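Local coordinates for putative immunoglobulin-blocking virulence protein (Mycoplasma mycoides subsp. capri, PDB 7ADK) that probably binds host immunoglobulin and blocks its action, serving as a virulence factor of the mycoplasma, at residues A192-F206 with I313-I326. Numbering follows the deposited sequence.
Sequences ALSGGNGYDEGVGLF and ISPRSAFINEAGEI
D200 meets both S314 and R316 where two loops come together: the one that leaves helix 182-194 through G195, and the one that joins strands 312-313 and 318-320, the outer strands of a three-stranded antiparallel sheet. The loop after the helix contains two beta turns, type I over G198-E201 and type II over D200-V203, and the side chain of D200 sets out from them toward the loop residues S314-R316.

The polar part divides between its two carboxylate oxygens. R316 approaches side-on and gives both NE and NH2 to OD1 of D200; the NE-OD1 distance is 2.9 Å. That oxygen lies in the guanidinium plane, while the carboxylate is turned 58° from it. NH2 comes nearly along the C-O axis of OD1, and NE reaches it from above the carboxylate plane. A bend at chi3 (-59°) in the otherwise extended R316 chain brings the guanidinium round to D200, and V203 CG2 lies over one face of the guanidinium, offset toward the rim, 3.8 Å from NE. The hydroxyl OG of S314 donates to D200 OD2 at 2.9 Å and also accepts from R316 N, making an ST turn.

Apolar contacts fill the rest. P315 packs against both G195 and D200, its CB 3.9 Å from D200 CB. Toward the sheet, A192 CB rests among I313, A318 and I326, with A318 CB 3.8 Å away. L205 CD1 reaches I320 CG1, and F206 CZ touches I320 CD1, the Phe ring also meeting F211 and F296.

The carbonyls of V203 and P315 face the same neighbour, R248 from helix 247-253, which hydrogen-bonds the first and, weakly, the second. Deeper in, the two side chains of L193 and I326 cross at a slant, CD2 of L193 against CD1 of I326.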
loop_
_atom_site.group_PDB
_atom_site.type_symbol
_atom_site.label_atom_id
_atom_site.label_comp_id
_atom_site.label_asym_id
_atom_site.label_seq_id
_atom_site.Cartn_x
_atom_site.Cartn_y
_atom_site.Cartn_z
ATOM N N ALA A 192 -19.895 -10.135 42.952
ATOM C CA ALA A 192 -18.561 -9.977 42.387
ATOM C C ALA A 192 -17.623 -11.152 42.702
ATOM O O ALA A 192 -16.709 -11.422 41.928
ATOM C CB ALA A 192 -17.991 -8.657 42.893
ATOM N N LEU A 193 -17.840 -11.868 43.812
ATOM C CA LEU A 193 -17.069 -13.064 44.173
ATOM C C LEU A 193 -17.547 -14.321 43.434
ATOM O O LEU A 193 -16.727 -15.092 42.952
ATOM C CB LEU A 193 -17.090 -13.261 45.695
ATOM C CG LEU A 193 -16.550 -12.069 46.499
ATOM C CD1 LEU A 193 -16.502 -12.421 47.979
ATOM C CD2 LEU A 193 -15.172 -11.620 46.034
ATOM N N SER A 194 -18.862 -14.515 43.316
ATOM C CA SER A 194 -19.482 -15.720 42.725
ATOM C C SER A 194 -19.698 -15.679 41.209
ATOM O O SER A 194 -19.832 -16.723 40.573
ATOM C CB SER A 194 -20.834 -15.959 43.388
ATOM O OG SER A 194 -21.688 -14.854 43.203
ATOM N N GLY A 195 -19.768 -14.485 40.626
ATOM C CA GLY A 195 -20.275 -14.237 39.279
ATOM C C GLY A 195 -21.771 -13.899 39.237
ATOM O O GLY A 195 -22.283 -13.540 38.186
ATOM N N GLY A 196 -22.493 -14.000 40.350
ATOM C CA GLY A 196 -23.949 -13.866 40.374
ATOM C C GLY A 196 -24.652 -14.963 39.563
ATOM O O GLY A 196 -24.119 -16.064 39.412
ATOM N N ASN A 197 -25.838 -14.677 39.013
ATOM C CA ASN A 197 -26.571 -15.602 38.147
ATOM C C ASN A 197 -26.837 -15.044 36.734
ATOM O O ASN A 197 -27.571 -15.656 35.960
ATOM C CB ASN A 197 -27.829 -16.097 38.880
ATOM C CG ASN A 197 -28.855 -15.015 39.167
ATOM O OD1 ASN A 197 -29.008 -14.044 38.454
ATOM N ND2 ASN A 197 -29.593 -15.133 40.233
ATOM N N GLY A 198 -26.261 -13.894 36.385
ATOM C CA GLY A 198 -26.399 -13.240 35.087
ATOM C C GLY A 198 -25.344 -13.644 34.059
ATOM O O GLY A 198 -24.732 -14.706 34.161
ATOM N N TYR A 199 -25.080 -12.776 33.080
ATOM C CA TYR A 199 -24.139 -13.062 31.989
ATOM C C TYR A 199 -22.690 -13.296 32.461
ATOM O O TYR A 199 -22.003 -14.151 31.905
ATOM C CB TYR A 199 -24.206 -11.930 30.956
ATOM C CG TYR A 199 -23.470 -12.210 29.662
ATOM C CD1 TYR A 199 -24.076 -13.003 28.674
ATOM C CD2 TYR A 199 -22.178 -11.700 29.446
ATOM C CE1 TYR A 199 -23.384 -13.314 27.493
ATOM C CE2 TYR A 199 -21.493 -11.994 28.256
ATOM C CZ TYR A 199 -22.088 -12.810 27.283
ATOM O OH TYR A 199 -21.425 -13.076 26.135
ATOM N N ASP A 200 -22.244 -12.590 33.509
ATOM C CA ASP A 200 -20.896 -12.727 34.101
ATOM C C ASP A 200 -20.762 -13.855 35.151
ATOM O O ASP A 200 -19.766 -13.953 35.867
ATOM C CB ASP A 200 -20.382 -11.360 34.574
ATOM C CG ASP A 200 -20.113 -10.363 33.439
ATOM O OD1 ASP A 200 -19.694 -10.768 32.334
ATOM O OD2 ASP A 200 -20.278 -9.152 33.678
ATOM N N GLU A 201 -21.731 -14.770 35.213
ATOM C CA GLU A 201 -21.576 -16.039 35.920
ATOM C C GLU A 201 -20.427 -16.857 35.307
ATOM O O GLU A 201 -20.375 -17.078 34.097
ATOM C CB GLU A 201 -22.911 -16.793 35.922
ATOM C CG GLU A 201 -22.842 -18.222 36.478
ATOM C CD GLU A 201 -22.677 -19.306 35.404
ATOM O OE1 GLU A 201 -23.381 -19.261 34.372
ATOM O OE2 GLU A 201 -21.900 -20.260 35.612
ATOM N N GLY A 202 -19.498 -17.311 36.145
ATOM C CA GLY A 202 -18.300 -18.026 35.702
ATOM C C GLY A 202 -17.097 -17.146 35.352
ATOM O O GLY A 202 -16.135 -17.639 34.766
ATOM N N VAL A 203 -17.143 -15.851 35.703
ATOM C CA VAL A 203 -16.004 -14.911 35.671
ATOM C C VAL A 203 -15.925 -14.015 36.922
ATOM O O VAL A 203 -15.332 -12.944 36.867
ATOM C CB VAL A 203 -15.923 -14.105 34.350
ATOM C CG1 VAL A 203 -15.514 -14.966 33.165
ATOM C CG2 VAL A 203 -17.205 -13.379 33.986
ATOM N N GLY A 204 -16.479 -14.440 38.060
ATOM C CA GLY A 204 -16.348 -13.754 39.353
ATOM C C GLY A 204 -15.002 -14.002 40.027
ATOM O O GLY A 204 -14.238 -14.866 39.607
ATOM N N LEU A 205 -14.670 -13.267 41.089
ATOM C CA LEU A 205 -13.334 -13.342 41.699
ATOM C C LEU A 205 -12.945 -14.729 42.230
ATOM O O LEU A 205 -11.782 -15.099 42.114
ATOM C CB LEU A 205 -13.191 -12.293 42.811
ATOM C CG LEU A 205 -12.849 -10.906 42.263
ATOM C CD1 LEU A 205 -13.184 -9.817 43.275
ATOM C CD2 LEU A 205 -11.364 -10.827 41.931
ATOM N N PHE A 206 -13.880 -15.511 42.766
ATOM C CA PHE A 206 -13.623 -16.869 43.261
ATOM C C PHE A 206 -14.480 -17.905 42.543
ATOM O O PHE A 206 -14.759 -18.977 43.080
ATOM C CB PHE A 206 -13.747 -16.937 44.788
ATOM C CG PHE A 206 -12.926 -15.902 45.519
ATOM C CD1 PHE A 206 -11.566 -15.732 45.221
ATOM C CD2 PHE A 206 -13.533 -15.052 46.445
ATOM C CE1 PHE A 206 -10.826 -14.708 45.820
ATOM C CE2 PHE A 206 -12.798 -14.024 47.040
ATOM C CZ PHE A 206 -11.448 -13.844 46.724
ATOM N N ILE A 313 -21.243 -3.217 40.349
ATOM C CA ILE A 313 -19.954 -3.794 39.923
ATOM C C ILE A 313 -20.201 -4.942 38.942
ATOM O O ILE A 313 -20.938 -5.871 39.275
ATOM C CB ILE A 313 -19.132 -4.288 41.147
ATOM C CG1 ILE A 313 -18.675 -3.104 42.027
ATOM C CG2 ILE A 313 -17.948 -5.156 40.688
ATOM C CD1 ILE A 313 -17.992 -3.513 43.328
ATOM N N SER A 314 -19.599 -4.907 37.752
ATOM C CA SER A 314 -19.596 -6.079 36.869
ATOM C C SER A 314 -18.724 -7.168 37.490
ATOM O O SER A 314 -17.561 -6.908 37.794
ATOM C CB SER A 314 -19.084 -5.740 35.465
ATOM O OG SER A 314 -18.771 -6.907 34.720
ATOM N N PRO A 315 -19.222 -8.405 37.657
ATOM C CA PRO A 315 -18.385 -9.486 38.149
ATOM C C PRO A 315 -17.154 -9.780 37.292
ATOM O O PRO A 315 -16.192 -10.316 37.816
ATOM C CB PRO A 315 -19.298 -10.700 38.260
ATOM C CG PRO A 315 -20.680 -10.095 38.436
ATOM C CD PRO A 315 -20.610 -8.823 37.608
ATOM N N ARG A 316 -17.123 -9.398 36.010
ATOM C CA ARG A 316 -15.953 -9.555 35.129
ATOM C C ARG A 316 -14.907 -8.456 35.337
ATOM O O ARG A 316 -13.728 -8.671 35.101
ATOM C CB ARG A 316 -16.457 -9.609 33.675
ATOM C CG ARG A 316 -15.426 -10.091 32.646
ATOM C CD ARG A 316 -15.945 -10.100 31.205
ATOM N NE ARG A 316 -17.124 -10.951 31.020
ATOM C CZ ARG A 316 -17.234 -12.078 30.360
ATOM N NH1 ARG A 316 -16.295 -12.583 29.645
ATOM N NH2 ARG A 316 -18.331 -12.725 30.439
ATOM N N SER A 317 -15.336 -7.288 35.800
ATOM C CA SER A 317 -14.494 -6.107 36.030
ATOM C C SER A 317 -14.032 -5.954 37.483
ATOM O O SER A 317 -13.281 -5.034 37.789
ATOM C CB SER A 317 -15.270 -4.854 35.631
ATOM O OG SER A 317 -15.706 -4.942 34.292
ATOM N N ALA A 318 -14.522 -6.798 38.392
ATOM C CA ALA A 318 -14.220 -6.733 39.813
ATOM C C ALA A 318 -12.766 -7.094 40.113
ATOM O O ALA A 318 -12.285 -8.127 39.654
ATOM C CB ALA A 318 -15.172 -7.663 40.561
ATOM N N PHE A 319 -12.107 -6.311 40.960
ATOM C CA PHE A 319 -10.791 -6.601 41.527
ATOM C C PHE A 319 -10.787 -6.328 43.033
ATOM O O PHE A 319 -11.686 -5.697 43.569
ATOM C CB PHE A 319 -9.686 -5.831 40.780
ATOM C CG PHE A 319 -9.606 -4.336 41.026
ATOM C CD1 PHE A 319 -10.320 -3.461 40.200
ATOM C CD2 PHE A 319 -8.790 -3.817 42.047
ATOM C CE1 PHE A 319 -10.217 -2.074 40.395
ATOM C CE2 PHE A 319 -8.698 -2.431 42.248
ATOM C CZ PHE A 319 -9.409 -1.559 41.418
ATOM N N ILE A 320 -9.781 -6.825 43.734
ATOM C CA ILE A 320 -9.570 -6.586 45.166
ATOM C C ILE A 320 -8.445 -5.557 45.292
ATOM O O ILE A 320 -7.365 -5.788 44.751
ATOM C CB ILE A 320 -9.180 -7.922 45.840
ATOM C CG1 ILE A 320 -10.288 -8.988 45.718
ATOM C CG2 ILE A 320 -8.821 -7.733 47.314
ATOM C CD1 ILE A 320 -9.752 -10.405 45.725
ATOM N N ASN A 321 -8.649 -4.431 45.970
ATOM C CA ASN A 321 -7.558 -3.470 46.174
ATOM C C ASN A 321 -6.749 -3.790 47.444
ATOM O O ASN A 321 -7.004 -4.762 48.150
ATOM C CB ASN A 321 -8.060 -2.017 46.070
ATOM C CG ASN A 321 -8.782 -1.455 47.275
ATOM O OD1 ASN A 321 -8.355 -1.579 48.405
ATOM N ND2 ASN A 321 -9.858 -0.745 47.061
ATOM N N GLU A 322 -5.764 -2.951 47.739
ATOM C CA GLU A 322 -4.784 -3.105 48.818
ATOM C C GLU A 322 -5.398 -3.328 50.206
ATOM O O GLU A 322 -4.826 -4.044 51.016
ATOM C CB GLU A 322 -3.891 -1.851 48.886
ATOM C CG GLU A 322 -3.035 -1.567 47.641
ATOM C CD GLU A 322 -3.790 -0.997 46.429
ATOM O OE1 GLU A 322 -4.928 -0.504 46.574
ATOM O OE2 GLU A 322 -3.246 -1.031 45.306
ATOM N N ALA A 323 -6.557 -2.744 50.502
ATOM C CA ALA A 323 -7.152 -2.718 51.840
ATOM C C ALA A 323 -8.111 -3.885 52.158
ATOM O O ALA A 323 -8.847 -3.834 53.143
ATOM C CB ALA A 323 -7.799 -1.346 52.034
ATOM N N GLY A 324 -8.128 -4.941 51.340
ATOM C CA GLY A 324 -9.041 -6.076 51.519
ATOM C C GLY A 324 -10.500 -5.705 51.272
ATOM O O GLY A 324 -11.371 -5.949 52.104
ATOM N N GLU A 325 -10.759 -5.072 50.135
ATOM C CA GLU A 325 -12.073 -4.565 49.750
ATOM C C GLU A 325 -12.256 -4.644 48.227
ATOM O O GLU A 325 -11.289 -4.562 47.471
ATOM C CB GLU A 325 -12.251 -3.145 50.312
ATOM C CG GLU A 325 -11.147 -2.197 49.840
ATOM C CD GLU A 325 -11.282 -0.771 50.377
ATOM O OE1 GLU A 325 -11.558 -0.587 51.578
ATOM O OE2 GLU A 325 -11.110 0.189 49.598
ATOM N N ILE A 326 -13.495 -4.853 47.791
ATOM C CA ILE A 326 -13.862 -5.122 46.398
ATOM C C ILE A 326 -14.102 -3.804 45.651
ATOM O O ILE A 326 -14.857 -2.948 46.103
ATOM C CB ILE A 326 -15.086 -6.056 46.326
ATOM C CG1 ILE A 326 -14.803 -7.405 47.006
ATOM C CG2 ILE A 326 -15.525 -6.272 44.879
ATOM C CD1 ILE A 326 -16.013 -8.337 47.003
#